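Local coordinates for protein adenylyltransferase (Bartonella henselae str. Houston-1, PDB 5NH2), which transfers AMP from ATP to tyrosine or threonine residues of host target proteins through its Fic domain, a modification that serves bacterial virulence, at residues A[230-234]-A[235-239]; A[260-264]-A[265-269]. One frame throughout, in Å; residues are numbered along the deposited sequence.

Contact 1 comes first along the chain: residues 230-239 leave helix 212-227 through a loop and turn into strand 237-239. Contact 2, residues 260-269, follows as the tight hairpin between strands 257-262 and 265-270. Their centres lie about 9 Å apart, and both feed one mixed five-stranded sheet, in which 237-239 is an outermost strand of this chain and runs parallel to 265-270. The backbones join where Pro236 O faces Tyr266 N and Met238 O faces Ile268 N, both probable hydrogen bonds. Contact 1 thus leads from helix 212-227 into the sheet that also holds the hairpin of contact 2, consistent with the OB-type beta fold of an intracellular delivery domain.

Contact 1: residues A[230-234]-A[235-239]; sequences RNVND and RPVMV
The carbonyl oxygen of Val232 receives the backbone N-H of Arg235 at 3.0 Å, O to N, and this bond closes a type I beta turn from Val232 to Arg235. Just upstream a second bond shapes the same bend: Asn231 OD1 accepts the backbone N of Asn233 at 2.8 Å, which makes an Asx turn. Asparagine suits this place because its short side chain brings a carbonyl oxygen back to a backbone N-H two residues on.

Beyond the turn the chain passes through Pro236 into strand 237-239. There Val237 directs its CG2 branch back at the CB of Val232, 4.1 Å away; with CG1 anti to the backbone N (chi1 -178°), CG2 lies beside that N and meets Val232. Both valines are compact and beta-branched, and they join apolar neighbours, Val232 resting on Tyr266 and Val237 on Phe221 of helix 212-227. Arg235, bent at its second torsion (-76°), lays CB, CG and CD alongside the Asp234 carbonyl, while its guanidinium leads away from the turn.

The side chain of Asn233 has its partners outside the turn: its OD1 accepts from Lys183 N, and its ND2 donates to Ala33 O of the neighbouring BiaA chain, the antitoxin homologue. Two backbone-directed bonds in succession therefore fix the bend, which places the Asn233 amide between Lys183 N of its own chain and the BiaA chain, while the valines pack on Tyr266 and Phe221.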
ATOM      1  N   ARG A 230      -6.698 -18.048  -6.011  1.00 59.49           N
ATOM      2  CA  ARG A 230      -7.561 -17.070  -6.666  1.00 56.80           C
ATOM      3  C   ARG A 230      -6.988 -15.676  -6.484  1.00 47.76           C
ATOM      4  O   ARG A 230      -6.634 -15.295  -5.369  1.00 49.28           O
ATOM      5  CB  ARG A 230      -8.980 -17.119  -6.108  1.00 66.57           C
ATOM      6  CG  ARG A 230     -10.022 -17.230  -7.205  1.00 81.68           C
ATOM      7  CD  ARG A 230     -11.450 -17.347  -6.676  1.00 94.01           C
ATOM      8  NE  ARG A 230     -12.421 -17.464  -7.772  1.00106.92           N
ATOM      9  CZ  ARG A 230     -13.685 -17.034  -7.713  1.00113.49           C
ATOM     10  NH1 ARG A 230     -14.133 -16.437  -6.617  1.00114.20           N
ATOM     11  NH2 ARG A 230     -14.501 -17.180  -8.753  1.00114.70           N
ATOM     12  N   ASN A 231      -6.914 -14.918  -7.577  1.00 47.84           N
ATOM     13  CA  ASN A 231      -6.398 -13.551  -7.577  1.00 40.91           C
ATOM     14  C   ASN A 231      -7.559 -12.564  -7.540  1.00 43.04           C
ATOM     15  O   ASN A 231      -8.307 -12.444  -8.509  1.00 52.65           O
ATOM     16  CB  ASN A 231      -5.546 -13.287  -8.812  1.00 39.98           C
ATOM     17  CG  ASN A 231      -4.781 -11.971  -8.710  1.00 53.51           C
ATOM     18  OD1 ASN A 231      -5.329 -10.955  -8.287  1.00 53.72           O
ATOM     19  ND2 ASN A 231      -3.496 -11.995  -9.059  1.00 56.47           N
ATOM     20  N   VAL A 232      -7.709 -11.855  -6.431  1.00 38.53           N
ATOM     21  CA  VAL A 232      -8.776 -10.875  -6.270  1.00 35.03           C
ATOM     22  C   VAL A 232      -8.302  -9.436  -6.450  1.00 34.05           C
ATOM     23  O   VAL A 232      -9.025  -8.502  -6.060  1.00 38.25           O
ATOM     24  CB  VAL A 232      -9.477 -11.044  -4.920  1.00 38.68           C
ATOM     25  CG1 VAL A 232     -10.442 -12.221  -4.991  1.00 41.92           C
ATOM     26  CG2 VAL A 232      -8.444 -11.197  -3.828  1.00 40.09           C
ATOM     27  N   ASN A 233      -7.065  -9.227  -6.906  1.00 32.31           N
ATOM     28  CA  ASN A 233      -6.516  -7.869  -6.946  1.00 33.99           C
ATOM     29  C   ASN A 233      -7.371  -6.920  -7.798  1.00 38.19           C
ATOM     30  O   ASN A 233      -7.381  -5.699  -7.554  1.00 37.06           O
ATOM     31  CB  ASN A 233      -5.059  -7.926  -7.440  1.00 31.67           C
ATOM     32  CG  ASN A 233      -4.288  -6.634  -7.128  1.00 37.97           C
ATOM     33  OD1 ASN A 233      -4.568  -5.930  -6.133  1.00 31.89           O
ATOM     34  ND2 ASN A 233      -3.325  -6.303  -7.990  1.00 39.08           N
ATOM     35  N   ASP A 234      -8.129  -7.463  -8.762  1.00 42.41           N
ATOM     36  CA  ASP A 234      -9.019  -6.722  -9.651  1.00 32.01           C
ATOM     37  C   ASP A 234     -10.481  -6.624  -9.167  1.00 32.34           C
ATOM     38  O   ASP A 234     -11.311  -6.076  -9.891  1.00 33.56           O
ATOM     39  CB  ASP A 234      -8.989  -7.346 -11.038  1.00 37.68           C
ATOM     40  CG  ASP A 234      -7.729  -6.994 -11.783  1.00 54.92           C
ATOM     41  OD1 ASP A 234      -7.778  -6.068 -12.620  1.00 71.13           O
ATOM     42  OD2 ASP A 234      -6.684  -7.621 -11.522  1.00 66.63           O
ATOM     43  N   ARG A 235     -10.812  -7.123  -7.981  1.00 31.58           N
ATOM     44  CA  ARG A 235     -12.176  -7.085  -7.472  1.00 37.37           C
ATOM     45  C   ARG A 235     -12.278  -6.271  -6.171  1.00 41.68           C
ATOM     46  O   ARG A 235     -11.340  -6.243  -5.352  1.00 43.16           O
ATOM     47  CB  ARG A 235     -12.699  -8.511  -7.221  1.00 40.21           C
ATOM     48  CG  ARG A 235     -12.757  -9.342  -8.460  1.00 48.93           C
ATOM     49  CD  ARG A 235     -13.933  -8.897  -9.255  1.00 64.13           C
ATOM     50  NE  ARG A 235     -14.259  -9.756 -10.398  1.00 81.85           N
ATOM     51  CZ  ARG A 235     -14.658 -11.031 -10.320  1.00 82.23           C
ATOM     52  NH1 ARG A 235     -14.759 -11.666  -9.138  1.00 77.07           N
ATOM     53  NH2 ARG A 235     -14.939 -11.680 -11.442  1.00 77.79           N
ATOM     54  N   PRO A 236     -13.425  -5.627  -5.938  1.00 37.78           N
ATOM     55  CA  PRO A 236     -13.694  -5.060  -4.615  1.00 29.66           C
ATOM     56  C   PRO A 236     -13.807  -6.164  -3.569  1.00 41.05           C
ATOM     57  O   PRO A 236     -14.477  -7.182  -3.782  1.00 39.82           O
ATOM     58  CB  PRO A 236     -15.023  -4.306  -4.809  1.00 31.03           C
ATOM     59  CG  PRO A 236     -15.619  -4.830  -6.066  1.00 36.53           C
ATOM     60  CD  PRO A 236     -14.514  -5.380  -6.912  1.00 35.82           C
ATOM     61  N   VAL A 237     -13.100  -5.968  -2.451  1.00 37.61           N
ATOM     62  CA  VAL A 237     -13.116  -6.849  -1.279  1.00 34.02           C
ATOM     63  C   VAL A 237     -13.249  -5.948  -0.059  1.00 38.78           C
ATOM     64  O   VAL A 237     -12.421  -5.055   0.149  1.00 43.58           O
ATOM     65  CB  VAL A 237     -11.844  -7.717  -1.167  1.00 30.07           C
ATOM     66  CG1 VAL A 237     -11.904  -8.677   0.056  1.00 32.31           C
ATOM     67  CG2 VAL A 237     -11.653  -8.515  -2.465  1.00 33.03           C
ATOM     68  N   MET A 238     -14.317  -6.114   0.705  1.00 35.31           N
ATOM     69  CA  MET A 238     -14.487  -5.242   1.850  1.00 37.79           C
ATOM     70  C   MET A 238     -15.340  -5.945   2.881  1.00 44.75           C
ATOM     71  O   MET A 238     -16.002  -6.961   2.605  1.00 36.38           O
ATOM     72  CB  MET A 238     -15.116  -3.899   1.481  1.00 35.89           C
ATOM     73  CG  MET A 238     -16.393  -4.067   0.773  1.00 45.68           C
ATOM     74  SD  MET A 238     -16.761  -2.641  -0.248  1.00 54.46           S
ATOM     75  CE  MET A 238     -18.289  -3.208  -0.949  1.00 46.94           C
ATOM     76  N   VAL A 239     -15.295  -5.391   4.075  1.00 43.73           N
ATOM     77  CA  VAL A 239     -16.055  -5.923   5.180  1.00 41.48           C
ATOM     78  C   VAL A 239     -17.370  -5.181   5.230  1.00 46.10           C
ATOM     79  O   VAL A 239     -17.398  -3.951   5.103  1.00 45.69           O
ATOM     80  CB  VAL A 239     -15.270  -5.784   6.481  1.00 47.60           C
ATOM     81  CG1 VAL A 239     -16.183  -5.991   7.708  1.00 49.56           C
ATOM     82  CG2 VAL A 239     -14.132  -6.807   6.445  1.00 47.63           C
TER

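Contact 2: residues A[260-264]-A[265-269]; sequences LNVKG and AYIIG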
ATOM      1  N   LEU A 260     -19.864 -13.100   1.045  1.00 60.92           N
ATOM      2  CA  LEU A 260     -21.016 -12.870   0.192  1.00 60.95           C
ATOM      3  C   LEU A 260     -20.528 -12.275  -1.128  1.00 64.87           C
ATOM      4  O   LEU A 260     -19.534 -11.535  -1.164  1.00 58.53           O
ATOM      5  CB  LEU A 260     -21.970 -11.903   0.893  1.00 52.61           C
ATOM      6  CG  LEU A 260     -23.433 -11.875   0.538  1.00 62.82           C
ATOM      7  CD1 LEU A 260     -23.866 -13.286   0.205  1.00 72.17           C
ATOM      8  CD2 LEU A 260     -24.176 -11.356   1.752  1.00 63.39           C
ATOM      9  N   ASN A 261     -21.217 -12.587  -2.221  1.00 64.37           N
ATOM     10  CA  ASN A 261     -20.793 -12.125  -3.541  1.00 62.11           C
ATOM     11  C   ASN A 261     -21.884 -11.240  -4.142  1.00 61.10           C
ATOM     12  O   ASN A 261     -22.972 -11.726  -4.459  1.00 65.80           O
ATOM     13  CB  ASN A 261     -20.484 -13.313  -4.433  1.00 64.88           C
ATOM     14  CG  ASN A 261     -19.910 -12.895  -5.723  1.00 74.52           C
ATOM     15  OD1 ASN A 261     -19.020 -12.062  -5.750  1.00 74.79           O
ATOM     16  ND2 ASN A 261     -20.434 -13.431  -6.821  1.00 83.00           N
ATOM     17  N   VAL A 262     -21.620  -9.936  -4.270  1.00 49.94           N
ATOM     18  CA  VAL A 262     -22.645  -8.960  -4.653  1.00 50.75           C
ATOM     19  C   VAL A 262     -22.179  -8.219  -5.905  1.00 50.18           C
ATOM     20  O   VAL A 262     -21.288  -7.360  -5.832  1.00 42.44           O
ATOM     21  CB  VAL A 262     -22.951  -7.963  -3.523  1.00 47.31           C
ATOM     22  CG1 VAL A 262     -23.938  -6.919  -4.021  1.00 42.87           C
ATOM     23  CG2 VAL A 262     -23.515  -8.675  -2.279  1.00 39.27           C
ATOM     24  N   LYS A 263     -22.813  -8.510  -7.042  1.00 51.70           N
ATOM     25  CA  LYS A 263     -22.463  -7.863  -8.306  1.00 51.77           C
ATOM     26  C   LYS A 263     -20.944  -7.878  -8.539  1.00 49.18           C
ATOM     27  O   LYS A 263     -20.341  -6.885  -8.959  1.00 49.73           O
ATOM     28  CB  LYS A 263     -23.038  -6.435  -8.365  1.00 47.08           C
ATOM     29  CG  LYS A 263     -24.576  -6.417  -8.388  1.00 54.21           C
ATOM     30  CD  LYS A 263     -25.186  -5.018  -8.509  1.00 59.04           C
ATOM     31  CE  LYS A 263     -26.743  -5.084  -8.400  1.00 67.37           C
ATOM     32  NZ  LYS A 263     -27.507  -5.436  -9.661  1.00 69.68           N
ATOM     33  N   GLY A 264     -20.318  -9.028  -8.268  1.00 45.83           N
ATOM     34  CA  GLY A 264     -18.901  -9.218  -8.474  1.00 46.33           C
ATOM     35  C   GLY A 264     -18.018  -8.845  -7.301  1.00 52.09           C
ATOM     36  O   GLY A 264     -16.858  -9.255  -7.272  1.00 51.59           O
ATOM     37  N   ALA A 265     -18.525  -8.063  -6.349  1.00 48.95           N
ATOM     38  CA  ALA A 265     -17.757  -7.676  -5.173  1.00 41.13           C
ATOM     39  C   ALA A 265     -17.784  -8.768  -4.103  1.00 40.16           C
ATOM     40  O   ALA A 265     -18.772  -9.488  -3.955  1.00 35.26           O
ATOM     41  CB  ALA A 265     -18.318  -6.372  -4.588  1.00 33.02           C
ATOM     42  N   TYR A 266     -16.709  -8.847  -3.307  1.00 37.01           N
ATOM     43  CA  TYR A 266     -16.690  -9.707  -2.113  1.00 39.04           C
ATOM     44  C   TYR A 266     -16.944  -8.891  -0.832  1.00 40.16           C
ATOM     45  O   TYR A 266     -16.174  -7.971  -0.506  1.00 38.05           O
ATOM     46  CB  TYR A 266     -15.364 -10.460  -1.994  1.00 39.74           C
ATOM     47  CG  TYR A 266     -15.128 -11.458  -3.080  1.00 45.10           C
ATOM     48  CD1 TYR A 266     -15.790 -12.670  -3.080  1.00 58.51           C
ATOM     49  CD2 TYR A 266     -14.222 -11.204  -4.092  1.00 47.79           C
ATOM     50  CE1 TYR A 266     -15.571 -13.605  -4.081  1.00 66.17           C
ATOM     51  CE2 TYR A 266     -13.984 -12.128  -5.085  1.00 57.34           C
ATOM     52  CZ  TYR A 266     -14.669 -13.319  -5.076  1.00 65.39           C
ATOM     53  OH  TYR A 266     -14.448 -14.233  -6.065  1.00 76.89           O
ATOM     54  N   ILE A 267     -17.995  -9.272  -0.092  1.00 39.87           N
ATOM     55  CA  ILE A 267     -18.426  -8.654   1.164  1.00 37.45           C
ATOM     56  C   ILE A 267     -18.152  -9.652   2.286  1.00 43.42           C
ATOM     57  O   ILE A 267     -18.756 -10.733   2.312  1.00 44.17           O
ATOM     58  CB  ILE A 267     -19.925  -8.286   1.130  1.00 34.93           C
ATOM     59  CG1 ILE A 267     -20.295  -7.616  -0.195  1.00 34.04           C
ATOM     60  CG2 ILE A 267     -20.278  -7.357   2.262  1.00 35.23           C
ATOM     61  CD1 ILE A 267     -19.438  -6.367  -0.510  1.00 31.42           C
ATOM     62  N   ILE A 268     -17.259  -9.300   3.232  1.00 47.60           N
ATOM     63  CA  ILE A 268     -16.916 -10.184   4.353  1.00 48.50           C
ATOM     64  C   ILE A 268     -17.714  -9.766   5.581  1.00 47.55           C
ATOM     65  O   ILE A 268     -17.901  -8.572   5.839  1.00 39.44           O
ATOM     66  CB  ILE A 268     -15.401 -10.185   4.667  1.00 48.01           C
ATOM     67  CG1 ILE A 268     -14.556 -10.309   3.392  1.00 46.14           C
ATOM     68  CG2 ILE A 268     -15.035 -11.339   5.639  1.00 39.67           C
ATOM     69  CD1 ILE A 268     -14.982 -11.402   2.507  1.00 42.66           C
ATOM     70  N   GLY A 269     -18.182 -10.758   6.355  1.00 50.33           N
ATOM     71  CA  GLY A 269     -18.875 -10.491   7.601  1.00 41.03           C
ATOM     72  C   GLY A 269     -18.549 -11.539   8.630  1.00 42.72           C
ATOM     73  O   GLY A 269     -17.947 -12.581   8.333  1.00 41.96           O
TER
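A beta hairpin with a two-residue loop joins strands 257-262 and 265-270, with Lys263 and Gly264 at the corners of a type I' turn from Val262 to Ala265. Glycine fits the second corner, since at its backbone angles (89°/-18°) a CB would press against the carbonyl oxygen of Lys263. Val262 and Ala265 form a hydrogen-bonded antiparallel pair: Val262 N gives to Ala265 O and Ala265 N to Val262 O, each at 2.9 Å. Two residues further from the turn, Leu260 and Ile267 repeat the exchange, and Ile267 N gives to Leu260 O over 2.9 Å. At the non-hydrogen-bonded pair between them, Tyr266 CA-H leans on Leu260 O, with 3.5 Å from CA to O.

Leu260, Val262, Ala265 and Ile267 share one face of the sheet. Leu260 CB lies 4.2 Å from Ile267 CB directly across the pair, and the Val262 and Ile267 side chains cross obliquely, with Val262 CG2 4.0 Å from Ile267 CG1. Ile267 sets CG1 beside its backbone N (chi1 -45°), where it meets the valine; Tyr246 of strand 245-253 packs against both residues. The short Ala265 side chain fits next to the turn, its CB 3.4 Å from Val262 O.

Asn261 and Tyr266, the non-hydrogen-bonded pair, point to the other face, where the tyrosine ring also meets Phe221 of helix 212-227. Paired backbone bonds thus set the register, while the two faces divide the packing: Val262 and Ile267 pack against Tyr246, and the tyrosine ring joins the sheet to the helix.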